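Uncharacterized protein (Methanocella paludicola, PDB 5DMP) is an archaeal phosphoesterase of non-homologous end-joining DNA repair, probably trimming 3'-terminal phosphate or ribonucleotide groups from DNA ends. Local coordinates at residues A[19-24]-A[51-56]. Numbering follows the deposited sequence.
With VN4 (oxido(dioxo)vanadium), chain J.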
ATOM      1  N   ASP A  19       1.126   5.970  -0.479  1.00 29.95           N
ATOM      2  CA  ASP A  19       2.026   5.290   0.457  1.00 28.99           C
ATOM      3  C   ASP A  19       1.308   4.057   0.884  1.00 26.44           C
ATOM      4  O   ASP A  19       0.215   4.115   1.490  1.00 27.24           O
ATOM      5  CB  ASP A  19       2.281   6.167   1.674  1.00 32.71           C
ATOM      6  CG  ASP A  19       3.077   7.397   1.299  1.00 38.63           C
ATOM      7  OD1 ASP A  19       4.197   7.146   0.812  1.00 40.62           O
ATOM      8  OD2 ASP A  19       2.569   8.533   1.450  1.00 40.28           O
ATOM      9  N   LEU A  20       1.919   2.910   0.613  1.00 25.35           N
ATOM     10  CA  LEU A  20       1.365   1.650   1.067  1.00 25.39           C
ATOM     11  C   LEU A  20       2.038   1.223   2.390  1.00 24.91           C
ATOM     12  O   LEU A  20       3.267   1.292   2.487  1.00 25.69           O
ATOM     13  CB  LEU A  20       1.719   0.528   0.036  1.00 23.60           C
ATOM     14  CG  LEU A  20       1.502  -0.893   0.504  1.00 23.90           C
ATOM     15  CD1 LEU A  20      -0.044  -1.185   0.614  1.00 22.97           C
ATOM     16  CD2 LEU A  20       2.115  -1.802  -0.576  1.00 28.85           C
ATOM     17  N   ARG A  21       1.254   0.733   3.364  1.00 23.67           N
ATOM     18  CA  ARG A  21       1.937   0.292   4.627  1.00 24.25           C
ATOM     19  C   ARG A  21       1.327  -0.976   5.133  1.00 24.76           C
ATOM     20  O   ARG A  21       0.106  -1.236   5.017  1.00 24.00           O
ATOM     21  CB  ARG A  21       1.792   1.419   5.740  1.00 23.73           C
ATOM     22  CG  ARG A  21       1.848   2.813   5.215  1.00 22.53           C
ATOM     23  CD  ARG A  21       1.860   3.827   6.462  1.00 23.84           C
ATOM     24  NE  ARG A  21       1.756   5.171   5.949  1.00 24.96           N
ATOM     25  CZ  ARG A  21       2.746   5.924   5.487  1.00 26.04           C
ATOM     26  NH1 ARG A  21       4.019   5.488   5.465  1.00 29.81           N
ATOM     27  NH2 ARG A  21       2.490   7.100   5.037  1.00 28.63           N
ATOM     28  N   LEU A  22       2.171  -1.835   5.670  1.00 22.22           N
ATOM     29  CA  LEU A  22       1.670  -3.060   6.204  1.00 22.66           C
ATOM     30  C   LEU A  22       2.265  -3.228   7.628  1.00 24.43           C
ATOM     31  O   LEU A  22       3.509  -3.126   7.803  1.00 26.39           O
ATOM     32  CB  LEU A  22       2.195  -4.286   5.388  1.00 24.65           C
ATOM     33  CG  LEU A  22       1.726  -4.317   3.911  1.00 23.35           C
ATOM     34  CD1 LEU A  22       2.507  -5.441   3.211  1.00 29.25           C
ATOM     35  CD2 LEU A  22       0.209  -4.578   3.874  1.00 23.31           C
ATOM     36  N   GLU A  23       1.411  -3.598   8.560  1.00 24.42           N
ATOM     37  CA  GLU A  23       1.892  -3.795   9.967  1.00 26.88           C
ATOM     38  C   GLU A  23       2.699  -5.061  10.114  1.00 29.05           C
ATOM     39  O   GLU A  23       2.193  -6.172   9.811  1.00 29.16           O
ATOM     40  CB  GLU A  23       0.696  -3.863  10.843  1.00 28.14           C
ATOM     41  CG  GLU A  23       1.101  -4.074  12.325  1.00 33.36           C
ATOM     42  CD  GLU A  23      -0.082  -4.193  13.266  1.00 37.07           C
ATOM     43  OE1 GLU A  23      -1.265  -3.976  12.881  1.00 35.37           O
ATOM     44  OE2 GLU A  23       0.194  -4.459  14.453  1.00 43.29           O
ATOM     45  N   MET A  24       3.940  -4.920  10.591  1.00 29.99           N
ATOM     46  CA  MET A  24       4.694  -6.084  11.085  1.00 33.44           C
ATOM     47  C   MET A  24       5.762  -5.662  12.094  1.00 40.93           C
ATOM     48  O   MET A  24       6.251  -4.506  12.058  1.00 38.16           O
ATOM     49  CB  MET A  24       5.346  -6.857   9.934  1.00 39.47           C
ATOM     50  CG  MET A  24       6.112  -6.056   8.891  1.00 43.10           C
ATOM     51  SD  MET A  24       6.633  -6.980   7.396  1.00 42.21           S
ATOM     52  CE  MET A  24       5.482  -6.508   6.101  1.00 45.12           C
ATOM     53  N   GLU A  51      10.442   5.257   5.418  1.00 28.29           N
ATOM     54  CA  GLU A  51      10.621   4.994   6.824  1.00 28.16           C
ATOM     55  C   GLU A  51       9.510   4.197   7.438  1.00 26.65           C
ATOM     56  O   GLU A  51       8.291   4.467   7.157  1.00 30.28           O
ATOM     57  CB  GLU A  51      10.538   6.362   7.568  1.00 34.77           C
ATOM     58  CG  GLU A  51      11.760   7.196   7.568  1.00 53.36           C
ATOM     59  CD  GLU A  51      12.974   6.452   8.045  1.00 55.30           C
ATOM     60  OE1 GLU A  51      13.007   5.991   9.214  1.00 60.90           O
ATOM     61  OE2 GLU A  51      13.904   6.351   7.226  1.00 69.52           O
ATOM     62  N   ASP A  52       9.857   3.370   8.416  1.00 28.39           N
ATOM     63  CA  ASP A  52       8.820   2.752   9.223  1.00 31.14           C
ATOM     64  C   ASP A  52       7.972   3.824   9.913  1.00 30.25           C
ATOM     65  O   ASP A  52       8.510   4.877  10.288  1.00 30.36           O
ATOM     66  CB  ASP A  52       9.407   1.894  10.348  1.00 32.19           C
ATOM     67  CG  ASP A  52      10.165   0.691   9.843  1.00 39.97           C
ATOM     68  OD1 ASP A  52      10.180   0.406   8.615  1.00 37.18           O
ATOM     69  OD2 ASP A  52      10.754   0.038  10.716  1.00 40.27           O
ATOM     70  N   HIS A  53       6.670   3.585  10.035  1.00 28.27           N
ATOM     71  CA  HIS A  53       5.738   4.551  10.691  1.00 28.99           C
ATOM     72  C   HIS A  53       5.122   3.889  11.908  1.00 28.20           C
ATOM     73  O   HIS A  53       5.008   2.688  11.972  1.00 29.17           O
ATOM     74  CB  HIS A  53       4.656   5.033   9.699  1.00 28.89           C
ATOM     75  CG  HIS A  53       5.131   6.139   8.816  1.00 33.05           C
ATOM     76  ND1 HIS A  53       6.195   5.998   7.927  1.00 33.93           N
ATOM     77  CD2 HIS A  53       4.750   7.437   8.749  1.00 37.35           C
ATOM     78  CE1 HIS A  53       6.405   7.159   7.322  1.00 34.27           C
ATOM     79  NE2 HIS A  53       5.534   8.042   7.790  1.00 37.61           N
ATOM     80  N   PRO A  54       4.675   4.698  12.896  1.00 27.87           N
ATOM     81  CA  PRO A  54       3.970   4.126  14.022  1.00 29.17           C
ATOM     82  C   PRO A  54       2.563   3.582  13.582  1.00 27.24           C
ATOM     83  O   PRO A  54       1.935   4.141  12.683  1.00 27.47           O
ATOM     84  CB  PRO A  54       3.799   5.335  14.991  1.00 29.83           C
ATOM     85  CG  PRO A  54       3.907   6.566  14.134  1.00 30.38           C
ATOM     86  CD  PRO A  54       4.757   6.175  12.910  1.00 28.40           C
ATOM     87  N   ILE A  55       2.114   2.542  14.230  1.00 28.45           N
ATOM     88  CA  ILE A  55       0.780   1.935  13.955  1.00 29.90           C
ATOM     89  C   ILE A  55      -0.324   2.976  13.967  1.00 31.20           C
ATOM     90  O   ILE A  55      -1.181   2.951  13.078  1.00 29.29           O
ATOM     91  CB  ILE A  55       0.506   0.751  14.895  1.00 36.64           C
ATOM     92  CG1 ILE A  55       1.357  -0.450  14.439  1.00 38.06           C
ATOM     93  CG2 ILE A  55      -0.991   0.386  14.897  1.00 38.64           C
ATOM     94  CD1 ILE A  55       1.438  -1.524  15.494  1.00 45.19           C
ATOM     95  N   GLY A  56      -0.281   3.959  14.884  1.00 29.56           N
ATOM     96  CA  GLY A  56      -1.360   4.947  14.951  1.00 28.86           C
ATOM     97  C   GLY A  56      -1.417   5.921  13.761  1.00 32.15           C
ATOM     98  O   GLY A  56      -2.452   6.535  13.512  1.00 33.45           O
TER
HETATM   99  V   VN4 J 209       4.501  10.102   5.270  1.00 64.29           V
HETATM  100  O1  VN4 J 209       5.271  10.574   6.963  1.00 56.12           O
HETATM  101  O2  VN4 J 209       2.776  10.965   5.147  1.00 46.00           O
HETATM  102  O3  VN4 J 209       5.410   8.970   4.048  1.00 58.94           O
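Glu23 OE1 is gripped by His3 ND1 and Ile5 N, while the other carboxylate oxygen, OE2, rests 3.4 Å from Ile55 CD1; CG anti to the backbone N (chi1 180°) and an extended chain carry it there. Toward the ligand, His53 NE2 donates to O1 of the bound vanadate at 2.7 Å and 177°, in the ring plane. A second point on the rim fixes the ring's turn: ND1 donates to Glu51 O at 2.7 Å, a more bent bond with the donor above that carbonyl's plane. Arg21 NH1 stands over one imidazole face, 3.3 Å from His53 ND1, the planes 33° apart; since ND1 spends its proton on Glu51 O, this is a face contact, not a hydrogen bond. Gln9 and Ser30 engage Arg21 NE and NH1, and vanadate O3 lies in the guanidinium plane at its edge, 3.6 Å from NH2, too far for a hydrogen bond. With an alanine at His53, vanadate O1 would probably lose this donor and the guanidinium the ring over one face. Tyr57 OH also hydrogen-bonds the vanadate, a phosphate analogue, consistent with a phosphate-binding active site. Arg21 and His53 reach across strand 27-33, which pairs with 16-24 and 45-53; Ile55, beyond 45-53, touches strand 5-12, and Met24 packs on helix 97-103.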